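Local coordinates for VP4 CORE protein (Bluetongue virus, PDB 2JHP), which serves as a multifunctional RNA-capping enzyme inside the virus, forming part of its inner core, at residues W57-H65 and R592-W600; I166-E177 and L372-K383. All coordinates share one frame; numbering follows the deposited sequence.

Overall arrangement
The two contacts lie on opposite sides of the chain's centre, with their own centres about 49 Å apart and their nearest atoms about 24 Å apart, and they share no elements. Interaction 1 is small and partly buried: it ties the short helix 59-64, between two strands of the five-stranded parallel sheet, to irregular chain near the C-terminus. Interaction 2 is nearly three times larger in buried area yet lies at the surface, setting a loop without regular structure against the turn between helices 363-373 and 380-391, beside a bound guanine. Interaction 1 combines a carboxylate, one amide hydrogen bond and an isoleucine; interaction 2 relies on arginine, a helix N-terminus and salt bridges.

Interaction 1: W57-H65 and R592-W600; sequences WTIRQLRGH and RSAAEVIEW
With CG of E596 tucked between its backbone N and carbonyl carbon (chi1 38°) and the chain bent beyond it, the carboxylate reaches T58 and R60 at the start of helix 59-64. This helix connects strands 48-51 and 67-71 of the parallel sheet and opens with a capping box: T58 N donates to Q61 OE1 (3.2 Å), on a lone pair in the carbonyl plane, and Q61 N returns a weak bond to T58 OG1. E596 sits beside that box. Its OE1 lies 3.1 Å from T58 OG1, at most a weak bond, while OE2 lies against the R60 chain, 3.4 Å from CD, and forms a long salt bridge with R60 NH1 (3.5 Å). The R60 guanidinium is also held by D514, whose carboxylate additionally accepts from E596 N.

Q61 does double duty, its chain extended beyond CG: OE1 serves the cap and NE2 gives V597 O a nearly straight bond of 3.0 Å, 169° at the hydrogen, with the acceptor in the amide plane. That fixes the rotation of the amide from both ends. Past Q61 the contact turns to packing: I598 lies on H65, with L34 and L37 of helix 34-41 close by. I598 CD1 makes a CH-pi contact over a face of the imidazole, 4.2 Å from its centroid, and CG2 comes to 3.2 Å from H65 NE2.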
loop_
_atom_site.group_PDB
_atom_site.type_symbol
_atom_site.label_atom_id
_atom_site.label_comp_id
_atom_site.label_asym_id
_atom_site.label_seq_id
_atom_site.Cartn_x
_atom_site.Cartn_y
_atom_site.Cartn_z
ATOM N N TRP A 57 23.050 19.497 10.395
ATOM C CA TRP A 57 22.755 18.070 10.221
ATOM C C TRP A 57 22.033 17.770 8.901
ATOM O O TRP A 57 21.176 18.547 8.460
ATOM C CB TRP A 57 21.947 17.543 11.411
ATOM C CG TRP A 57 22.602 17.817 12.750
ATOM C CD1 TRP A 57 22.108 18.587 13.764
ATOM C CD2 TRP A 57 23.875 17.330 13.201
ATOM N NE1 TRP A 57 22.986 18.600 14.822
ATOM C CE2 TRP A 57 24.081 17.840 14.501
ATOM C CE3 TRP A 57 24.862 16.508 12.633
ATOM C CZ2 TRP A 57 25.232 17.559 15.244
ATOM C CZ3 TRP A 57 26.002 16.228 13.371
ATOM C CH2 TRP A 57 26.180 16.753 14.663
ATOM N N THR A 58 22.396 16.652 8.268
ATOM C CA THR A 58 21.748 16.231 7.021
ATOM C C THR A 58 20.386 15.580 7.292
ATOM O O THR A 58 20.130 15.050 8.382
ATOM C CB THR A 58 22.606 15.250 6.190
ATOM O OG1 THR A 58 22.696 13.996 6.872
ATOM C CG2 THR A 58 24.017 15.809 5.909
ATOM N N ILE A 59 19.520 15.627 6.288
ATOM C CA ILE A 59 18.184 15.046 6.360
ATOM C C ILE A 59 18.183 13.574 6.836
ATOM O O ILE A 59 17.484 13.230 7.794
ATOM C CB ILE A 59 17.397 15.251 5.019
ATOM C CG1 ILE A 59 16.085 14.472 5.032
ATOM C CG2 ILE A 59 18.211 14.833 3.810
ATOM C CD1 ILE A 59 15.092 15.017 5.954
ATOM N N ARG A 60 18.979 12.736 6.178
ATOM C CA ARG A 60 19.117 11.323 6.510
ATOM C C ARG A 60 19.648 11.090 7.913
ATOM O O ARG A 60 19.292 10.091 8.549
ATOM C CB ARG A 60 20.056 10.637 5.517
ATOM C CG ARG A 60 19.453 10.382 4.142
ATOM C CD ARG A 60 20.450 9.656 3.300
ATOM N NE ARG A 60 20.477 8.228 3.590
ATOM C CZ ARG A 60 21.583 7.495 3.654
ATOM N NH1 ARG A 60 22.774 8.054 3.479
ATOM N NH2 ARG A 60 21.494 6.197 3.909
ATOM N N GLN A 61 20.523 11.987 8.378
ATOM C CA GLN A 61 21.023 11.927 9.747
ATOM C C GLN A 61 19.866 12.160 10.692
ATOM O O GLN A 61 19.634 11.354 11.602
ATOM C CB GLN A 61 22.140 12.935 9.992
ATOM C CG GLN A 61 23.472 12.464 9.468
ATOM C CD GLN A 61 24.633 13.411 9.795
ATOM O OE1 GLN A 61 24.524 14.635 9.641
ATOM N NE2 GLN A 61 25.755 12.834 10.233
ATOM N N LEU A 62 19.116 13.234 10.446
ATOM C CA LEU A 62 17.963 13.560 11.291
ATOM C C LEU A 62 16.853 12.512 11.205
ATOM O O LEU A 62 16.212 12.207 12.207
ATOM C CB LEU A 62 17.442 14.981 11.016
ATOM C CG LEU A 62 18.323 16.141 11.503
ATOM C CD1 LEU A 62 17.721 17.505 11.170
ATOM C CD2 LEU A 62 18.607 16.046 12.997
ATOM N N ARG A 63 16.641 11.945 10.019
ATOM C CA ARG A 63 15.651 10.870 9.876
ATOM C C ARG A 63 16.048 9.599 10.628
ATOM O O ARG A 63 15.190 8.899 11.169
ATOM C CB ARG A 63 15.377 10.559 8.409
ATOM C CG ARG A 63 14.511 11.592 7.701
ATOM C CD ARG A 63 13.125 11.701 8.241
ATOM N NE ARG A 63 12.283 12.415 7.296
ATOM C CZ ARG A 63 11.219 13.151 7.620
ATOM N NH1 ARG A 63 10.861 13.302 8.888
ATOM N NH2 ARG A 63 10.518 13.758 6.670
ATOM N N GLY A 64 17.347 9.322 10.671
ATOM C CA GLY A 64 17.875 8.192 11.425
ATOM C C GLY A 64 17.646 8.386 12.908
ATOM O O GLY A 64 17.567 7.417 13.671
ATOM N N HIS A 65 17.534 9.649 13.305
ATOM C CA HIS A 65 17.194 10.019 14.671
ATOM C C HIS A 65 15.695 9.966 14.967
ATOM O O HIS A 65 15.292 10.039 16.130
ATOM C CB HIS A 65 17.726 11.417 14.980
ATOM C CG HIS A 65 19.160 11.427 15.387
ATOM N ND1 HIS A 65 19.578 11.021 16.638
ATOM C CD2 HIS A 65 20.278 11.776 14.709
ATOM C CE1 HIS A 65 20.893 11.123 16.710
ATOM N NE2 HIS A 65 21.341 11.584 15.555
ATOM N N ARG A 592 32.031 9.127 -1.825
ATOM C CA ARG A 592 32.659 7.845 -2.246
ATOM C C ARG A 592 31.561 6.786 -2.329
ATOM O O ARG A 592 31.141 6.410 -3.425
ATOM C CB ARG A 592 33.880 7.372 -1.440
ATOM C CG ARG A 592 34.279 5.897 -1.703
ATOM C CD ARG A 592 35.440 5.703 -2.730
ATOM N NE ARG A 592 35.189 4.495 -3.563
ATOM C CZ ARG A 592 35.369 3.208 -3.182
ATOM N NH1 ARG A 592 35.828 2.897 -1.957
ATOM N NH2 ARG A 592 35.036 2.224 -4.024
ATOM N N SER A 593 31.094 6.327 -1.171
ATOM C CA SER A 593 29.901 5.494 -1.110
ATOM C C SER A 593 28.672 6.385 -0.983
ATOM O O SER A 593 27.538 5.895 -1.052
ATOM C CB SER A 593 29.969 4.510 0.063
ATOM O OG SER A 593 30.911 3.479 -0.195
ATOM N N ALA A 594 28.908 7.691 -0.804
ATOM C CA ALA A 594 27.828 8.660 -0.548
ATOM C C ALA A 594 27.012 8.240 0.674
ATOM O O ALA A 594 25.786 8.332 0.686
ATOM C CB ALA A 594 26.924 8.834 -1.791
ATOM N N ALA A 595 27.717 7.778 1.702
ATOM C CA ALA A 595 27.097 7.267 2.916
ATOM C C ALA A 595 27.408 8.161 4.093
ATOM O O ALA A 595 28.464 8.760 4.161
ATOM C CB ALA A 595 27.589 5.858 3.202
ATOM N N GLU A 596 26.471 8.235 5.026
ATOM C CA GLU A 596 26.662 8.955 6.279
ATOM C C GLU A 596 26.329 8.069 7.459
ATOM O O GLU A 596 25.852 6.946 7.293
ATOM C CB GLU A 596 25.865 10.262 6.310
ATOM C CG GLU A 596 24.495 10.191 5.661
ATOM C CD GLU A 596 24.118 11.493 4.980
ATOM O OE1 GLU A 596 24.796 12.514 5.228
ATOM O OE2 GLU A 596 23.142 11.495 4.198
ATOM N N VAL A 597 26.591 8.608 8.645
ATOM C CA VAL A 597 26.649 7.849 9.884
ATOM C C VAL A 597 26.185 8.739 11.058
ATOM O O VAL A 597 26.013 9.953 10.890
ATOM C CB VAL A 597 28.118 7.339 10.088
ATOM C CG1 VAL A 597 29.067 8.507 10.386
ATOM C CG2 VAL A 597 28.207 6.245 11.151
ATOM N N ILE A 598 25.953 8.140 12.228
ATOM C CA ILE A 598 25.836 8.903 13.481
ATOM C C ILE A 598 26.679 8.324 14.631
ATOM O O ILE A 598 26.211 8.269 15.772
ATOM C CB ILE A 598 24.382 9.036 13.991
ATOM C CG1 ILE A 598 23.361 9.010 12.853
ATOM C CG2 ILE A 598 24.242 10.302 14.862
ATOM C CD1 ILE A 598 22.000 8.476 13.315
ATOM N N GLU A 599 27.900 7.876 14.337
ATOM C CA GLU A 599 28.849 7.448 15.380
ATOM C C GLU A 599 30.251 7.156 14.845
ATOM O O GLU A 599 30.413 6.435 13.858
ATOM C CB GLU A 599 28.321 6.263 16.219
ATOM C CG GLU A 599 27.754 5.068 15.441
ATOM C CD GLU A 599 26.869 4.161 16.302
ATOM O OE1 GLU A 599 26.578 4.522 17.463
ATOM O OE2 GLU A 599 26.459 3.085 15.813
ATOM N N TRP A 600 31.252 7.737 15.505
ATOM C CA TRP A 600 32.649 7.425 15.234
ATOM C C TRP A 600 33.297 6.733 16.426
ATOM O O TRP A 600 32.600 6.231 17.316
ATOM C CB TRP A 600 33.440 8.685 14.871
ATOM C CG TRP A 600 33.489 8.996 13.394
ATOM C CD1 TRP A 600 33.341 10.225 12.811
ATOM C CD2 TRP A 600 33.709 8.067 12.317
ATOM N NE1 TRP A 600 33.453 10.121 11.445
ATOM C CE2 TRP A 600 33.677 8.809 11.114
ATOM C CE3 TRP A 600 33.927 6.680 12.254
ATOM C CZ2 TRP A 600 33.854 8.213 9.861
ATOM C CZ3 TRP A 600 34.102 6.088 11.008
ATOM C CH2 TRP A 600 34.065 6.855 9.829
#

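Interaction 2: I166-E177 and L372-K383; sequences IGTRFDDEPTDE and LYHGRDRGRFLK. With GUN (guanine), chain D.
D172 and R378 make the tight middle of this contact, where loop 166-177 lies across the type I beta turn G375-R378 and the start of helix 380-391. The D172 carboxylate faces the first turn of that helix: OD1 takes F381 N on its syn lone pair (2.8 Å), and OD2 receives weak bonds from G379 N and L382 N. The helix N-terminus probably stabilises its negative charge. Next to it, E173 O accepts from R380 N (2.9 Å).

R378 is held flat. NH1 and NH2 both donate to F170 O (2.9 and 2.7 Å) in the guanidinium plane, NE bonds to Y373 O, D172 CB covers one face and R169 CD the other. NH2 also stands over the centre of the F170 ring, 3.8 Å above its plane. Farther along, Y373 OH donates to T168 O.

The outer side is looser. E173 and R380 run side by side into an exposed salt bridge, and poorly ordered R376 gives T175 O just a weak bond. At the guanine end, buried K383, one wall of the pocket, pairs with D184 and with D176 OD1; D176 is also held by R210. K383 CG lies 3.2 Å from guanine N2.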
loop_
_atom_site.group_PDB
_atom_site.type_symbol
_atom_site.label_atom_id
_atom_site.label_comp_id
_atom_site.label_asym_id
_atom_site.label_seq_id
_atom_site.Cartn_x
_atom_site.Cartn_y
_atom_site.Cartn_z
ATOM N N ILE A 166 -27.037 -12.407 0.647
ATOM C CA ILE A 166 -27.419 -11.113 1.259
ATOM C C ILE A 166 -28.200 -11.136 2.594
ATOM O O ILE A 166 -29.187 -11.865 2.729
ATOM C CB ILE A 166 -28.119 -10.194 0.213
ATOM C CG1 ILE A 166 -29.178 -10.995 -0.571
ATOM C CG2 ILE A 166 -27.068 -9.521 -0.679
ATOM C CD1 ILE A 166 -29.191 -10.789 -2.084
ATOM N N GLY A 167 -27.775 -10.330 3.576
ATOM C CA GLY A 167 -26.716 -9.321 3.424
ATOM C C GLY A 167 -25.278 -9.830 3.413
ATOM O O GLY A 167 -24.861 -10.490 2.460
ATOM N N THR A 168 -24.493 -9.501 4.439
ATOM C CA THR A 168 -24.878 -8.601 5.524
ATOM C C THR A 168 -24.735 -7.131 5.095
ATOM O O THR A 168 -24.215 -6.840 4.015
ATOM C CB THR A 168 -24.015 -8.871 6.778
ATOM O OG1 THR A 168 -24.473 -8.060 7.867
ATOM C CG2 THR A 168 -22.538 -8.578 6.498
ATOM N N ARG A 169 -25.201 -6.215 5.945
ATOM C CA ARG A 169 -25.100 -4.775 5.687
ATOM C C ARG A 169 -23.775 -4.186 6.187
ATOM O O ARG A 169 -23.237 -4.630 7.201
ATOM C CB ARG A 169 -26.283 -4.043 6.344
ATOM C CG ARG A 169 -26.121 -2.523 6.467
ATOM C CD ARG A 169 -26.329 -1.797 5.131
ATOM N NE ARG A 169 -27.754 -1.614 4.843
ATOM C CZ ARG A 169 -28.501 -0.605 5.297
ATOM N NH1 ARG A 169 -27.972 0.340 6.067
ATOM N NH2 ARG A 169 -29.785 -0.541 4.973
ATOM N N PHE A 170 -23.259 -3.186 5.474
ATOM C CA PHE A 170 -22.104 -2.414 5.945
ATOM C C PHE A 170 -22.358 -0.903 5.896
ATOM O O PHE A 170 -23.113 -0.412 5.050
ATOM C CB PHE A 170 -20.832 -2.772 5.158
ATOM C CG PHE A 170 -20.879 -2.381 3.709
ATOM C CD1 PHE A 170 -20.483 -1.104 3.301
ATOM C CD2 PHE A 170 -21.313 -3.289 2.745
ATOM C CE1 PHE A 170 -20.527 -0.728 1.951
ATOM C CE2 PHE A 170 -21.358 -2.930 1.393
ATOM C CZ PHE A 170 -20.962 -1.645 0.996
ATOM N N ASP A 171 -21.718 -0.176 6.808
ATOM C CA ASP A 171 -21.782 1.283 6.829
ATOM C C ASP A 171 -21.079 1.883 5.608
ATOM O O ASP A 171 -20.017 1.404 5.208
ATOM C CB ASP A 171 -21.190 1.814 8.133
ATOM C CG ASP A 171 -22.103 1.572 9.316
ATOM O OD1 ASP A 171 -23.308 1.889 9.199
ATOM O OD2 ASP A 171 -21.629 1.068 10.360
ATOM N N ASP A 172 -21.678 2.924 5.026
ATOM C CA ASP A 172 -21.175 3.514 3.775
ATOM C C ASP A 172 -21.306 5.045 3.669
ATOM O O ASP A 172 -22.034 5.659 4.438
ATOM C CB ASP A 172 -21.836 2.839 2.576
ATOM C CG ASP A 172 -20.907 2.735 1.381
ATOM O OD1 ASP A 172 -19.793 3.296 1.420
ATOM O OD2 ASP A 172 -21.302 2.093 0.390
ATOM N N GLU A 173 -20.578 5.639 2.723
ATOM C CA GLU A 173 -20.506 7.092 2.543
ATOM C C GLU A 173 -20.921 7.485 1.119
ATOM O O GLU A 173 -20.952 6.627 0.234
ATOM C CB GLU A 173 -19.077 7.592 2.819
ATOM C CG GLU A 173 -18.542 7.269 4.211
ATOM C CD GLU A 173 -17.160 7.852 4.485
ATOM O OE1 GLU A 173 -16.596 8.515 3.584
ATOM O OE2 GLU A 173 -16.641 7.651 5.616
ATOM N N PRO A 174 -21.260 8.774 0.893
ATOM C CA PRO A 174 -21.582 9.254 -0.463
ATOM C C PRO A 174 -20.398 9.191 -1.437
ATOM O O PRO A 174 -19.249 9.260 -0.996
ATOM C CB PRO A 174 -22.017 10.712 -0.227
ATOM C CG PRO A 174 -21.412 11.088 1.077
ATOM C CD PRO A 174 -21.423 9.843 1.899
ATOM N N THR A 175 -20.676 9.041 -2.736
ATOM C CA THR A 175 -19.628 9.074 -3.778
ATOM C C THR A 175 -20.112 9.834 -5.007
ATOM O O THR A 175 -21.097 10.558 -4.938
ATOM C CB THR A 175 -19.202 7.668 -4.281
ATOM O OG1 THR A 175 -19.982 6.646 -3.652
ATOM C CG2 THR A 175 -17.711 7.442 -4.047
ATOM N N ASP A 176 -19.440 9.637 -6.137
ATOM C CA ASP A 176 -19.826 10.259 -7.398
ATOM C C ASP A 176 -21.219 9.828 -7.857
ATOM O O ASP A 176 -21.743 8.807 -7.406
ATOM C CB ASP A 176 -18.793 9.925 -8.480
ATOM C CG ASP A 176 -17.431 10.565 -8.206
ATOM O OD1 ASP A 176 -16.491 9.846 -7.787
ATOM O OD2 ASP A 176 -17.310 11.794 -8.398
ATOM N N GLU A 177 -21.814 10.618 -8.749
ATOM C CA GLU A 177 -23.102 10.285 -9.350
ATOM C C GLU A 177 -23.068 8.911 -10.026
ATOM O O GLU A 177 -22.114 8.567 -10.735
ATOM C CB GLU A 177 -23.561 11.372 -10.335
ATOM C CG GLU A 177 -22.535 11.748 -11.402
ATOM C CD GLU A 177 -23.076 12.707 -12.453
ATOM O OE1 GLU A 177 -23.985 12.317 -13.217
ATOM O OE2 GLU A 177 -22.579 13.851 -12.523
ATOM N N LEU A 372 -30.998 -2.468 0.875
ATOM C CA LEU A 372 -29.876 -2.586 1.796
ATOM C C LEU A 372 -28.692 -1.689 1.430
ATOM O O LEU A 372 -28.026 -1.172 2.319
ATOM C CB LEU A 372 -29.398 -4.042 1.910
ATOM C CG LEU A 372 -30.216 -5.070 2.701
ATOM C CD1 LEU A 372 -29.600 -6.460 2.557
ATOM C CD2 LEU A 372 -30.311 -4.689 4.164
ATOM N N TYR A 373 -28.432 -1.498 0.135
ATOM C CA TYR A 373 -27.186 -0.851 -0.287
ATOM C C TYR A 373 -27.307 0.490 -1.023
ATOM O O TYR A 373 -26.384 1.299 -0.976
ATOM C CB TYR A 373 -26.303 -1.845 -1.068
ATOM C CG TYR A 373 -26.085 -3.153 -0.335
ATOM C CD1 TYR A 373 -25.399 -3.195 0.884
ATOM C CD2 TYR A 373 -26.580 -4.342 -0.849
ATOM C CE1 TYR A 373 -25.213 -4.395 1.568
ATOM C CE2 TYR A 373 -26.397 -5.548 -0.173
ATOM C CZ TYR A 373 -25.715 -5.570 1.031
ATOM O OH TYR A 373 -25.551 -6.779 1.682
ATOM N N HIS A 374 -28.429 0.730 -1.693
ATOM C CA HIS A 374 -28.640 2.000 -2.399
ATOM C C HIS A 374 -28.895 3.200 -1.459
ATOM O O HIS A 374 -29.177 3.038 -0.265
ATOM C CB HIS A 374 -29.781 1.869 -3.415
ATOM C CG HIS A 374 -29.421 1.102 -4.649
ATOM N ND1 HIS A 374 -30.100 1.257 -5.839
ATOM C CD2 HIS A 374 -28.454 0.185 -4.885
ATOM C CE1 HIS A 374 -29.577 0.456 -6.750
ATOM N NE2 HIS A 374 -28.577 -0.207 -6.196
ATOM N N GLY A 375 -28.794 4.403 -2.017
ATOM C CA GLY A 375 -28.988 5.634 -1.260
ATOM C C GLY A 375 -27.981 6.684 -1.678
ATOM O O GLY A 375 -26.800 6.382 -1.860
ATOM N N ARG A 376 -28.444 7.923 -1.824
ATOM C CA ARG A 376 -27.579 9.021 -2.253
ATOM C C ARG A 376 -26.481 9.322 -1.224
ATOM O O ARG A 376 -25.537 10.042 -1.524
ATOM C CB ARG A 376 -28.399 10.278 -2.586
ATOM C CG ARG A 376 -27.919 11.046 -3.824
ATOM C CD ARG A 376 -26.720 11.948 -3.534
ATOM N NE ARG A 376 -25.793 12.025 -4.665
ATOM C CZ ARG A 376 -24.821 11.143 -4.917
ATOM N NH1 ARG A 376 -24.632 10.092 -4.127
ATOM N NH2 ARG A 376 -24.032 11.310 -5.973
ATOM N N ASP A 377 -26.604 8.764 -0.022
ATOM C CA ASP A 377 -25.535 8.852 0.974
ATOM C C ASP A 377 -24.718 7.562 1.115
ATOM O O ASP A 377 -23.949 7.421 2.056
ATOM C CB ASP A 377 -26.076 9.301 2.335
ATOM C CG ASP A 377 -27.408 8.640 2.701
ATOM O OD1 ASP A 377 -28.180 9.267 3.467
ATOM O OD2 ASP A 377 -27.689 7.514 2.233
ATOM N N ARG A 378 -24.889 6.628 0.182
ATOM C CA ARG A 378 -24.118 5.376 0.198
ATOM C C ARG A 378 -23.321 5.195 -1.080
ATOM O O ARG A 378 -23.564 5.871 -2.077
ATOM C CB ARG A 378 -25.026 4.156 0.432
ATOM C CG ARG A 378 -25.767 4.166 1.787
ATOM C CD ARG A 378 -26.539 2.864 2.061
ATOM N NE ARG A 378 -25.693 1.665 1.931
ATOM C CZ ARG A 378 -24.990 1.104 2.917
ATOM N NH1 ARG A 378 -25.013 1.604 4.143
ATOM N NH2 ARG A 378 -24.259 0.029 2.675
ATOM N N GLY A 379 -22.346 4.300 -1.041
ATOM C CA GLY A 379 -21.685 3.885 -2.268
ATOM C C GLY A 379 -20.173 3.868 -2.296
ATOM O O GLY A 379 -19.598 3.129 -3.088
ATOM N N ARG A 380 -19.528 4.674 -1.455
ATOM C CA ARG A 380 -18.071 4.847 -1.528
ATOM C C ARG A 380 -17.331 3.527 -1.383
ATOM O O ARG A 380 -16.519 3.160 -2.233
ATOM C CB ARG A 380 -17.581 5.872 -0.493
ATOM C CG ARG A 380 -16.072 6.082 -0.473
ATOM C CD ARG A 380 -15.705 7.341 0.288
ATOM N NE ARG A 380 -14.260 7.448 0.477
ATOM C CZ ARG A 380 -13.635 7.301 1.642
ATOM N NH1 ARG A 380 -14.319 7.054 2.751
ATOM N NH2 ARG A 380 -12.316 7.407 1.695
ATOM N N PHE A 381 -17.644 2.809 -0.314
ATOM C CA PHE A 381 -17.016 1.531 -0.035
ATOM C C PHE A 381 -17.558 0.400 -0.910
ATOM O O PHE A 381 -16.850 -0.569 -1.186
ATOM C CB PHE A 381 -17.108 1.218 1.455
ATOM C CG PHE A 381 -16.400 2.230 2.321
ATOM C CD1 PHE A 381 -17.110 3.014 3.229
ATOM C CD2 PHE A 381 -15.015 2.404 2.218
ATOM C CE1 PHE A 381 -16.455 3.953 4.030
ATOM C CE2 PHE A 381 -14.353 3.337 3.008
ATOM C CZ PHE A 381 -15.080 4.113 3.917
ATOM N N LEU A 382 -18.804 0.524 -1.359
ATOM C CA LEU A 382 -19.316 -0.414 -2.355
ATOM C C LEU A 382 -18.485 -0.277 -3.632
ATOM O O LEU A 382 -17.970 -1.266 -4.154
ATOM C CB LEU A 382 -20.817 -0.200 -2.635
ATOM C CG LEU A 382 -21.456 -1.115 -3.696
ATOM C CD1 LEU A 382 -21.257 -2.616 -3.368
ATOM C CD2 LEU A 382 -22.920 -0.814 -3.895
ATOM N N LYS A 383 -18.332 0.954 -4.112
ATOM C CA LYS A 383 -17.538 1.200 -5.304
ATOM C C LYS A 383 -16.147 0.582 -5.174
ATOM O O LYS A 383 -15.725 -0.157 -6.048
ATOM C CB LYS A 383 -17.443 2.691 -5.612
ATOM C CG LYS A 383 -17.046 2.970 -7.042
ATOM C CD LYS A 383 -17.279 4.409 -7.430
ATOM C CE LYS A 383 -16.239 5.328 -6.836
ATOM N NZ LYS A 383 -16.500 6.740 -7.229
HETATM N N9 GUN D . -11.690 3.411 -4.701
HETATM C C8 GUN D . -10.436 3.864 -4.607
HETATM N N7 GUN D . -9.939 4.059 -5.830
HETATM C C5 GUN D . -10.880 3.734 -6.709
HETATM C C6 GUN D . -10.911 3.745 -8.101
HETATM O O6 GUN D . -9.927 4.110 -8.747
HETATM N N1 GUN D . -12.091 3.335 -8.746
HETATM C C2 GUN D . -13.187 2.924 -7.950
HETATM N N2 GUN D . -14.304 2.526 -8.529
HETATM N N3 GUN D . -13.126 2.930 -6.605
HETATM C C4 GUN D . -12.001 3.324 -5.985
#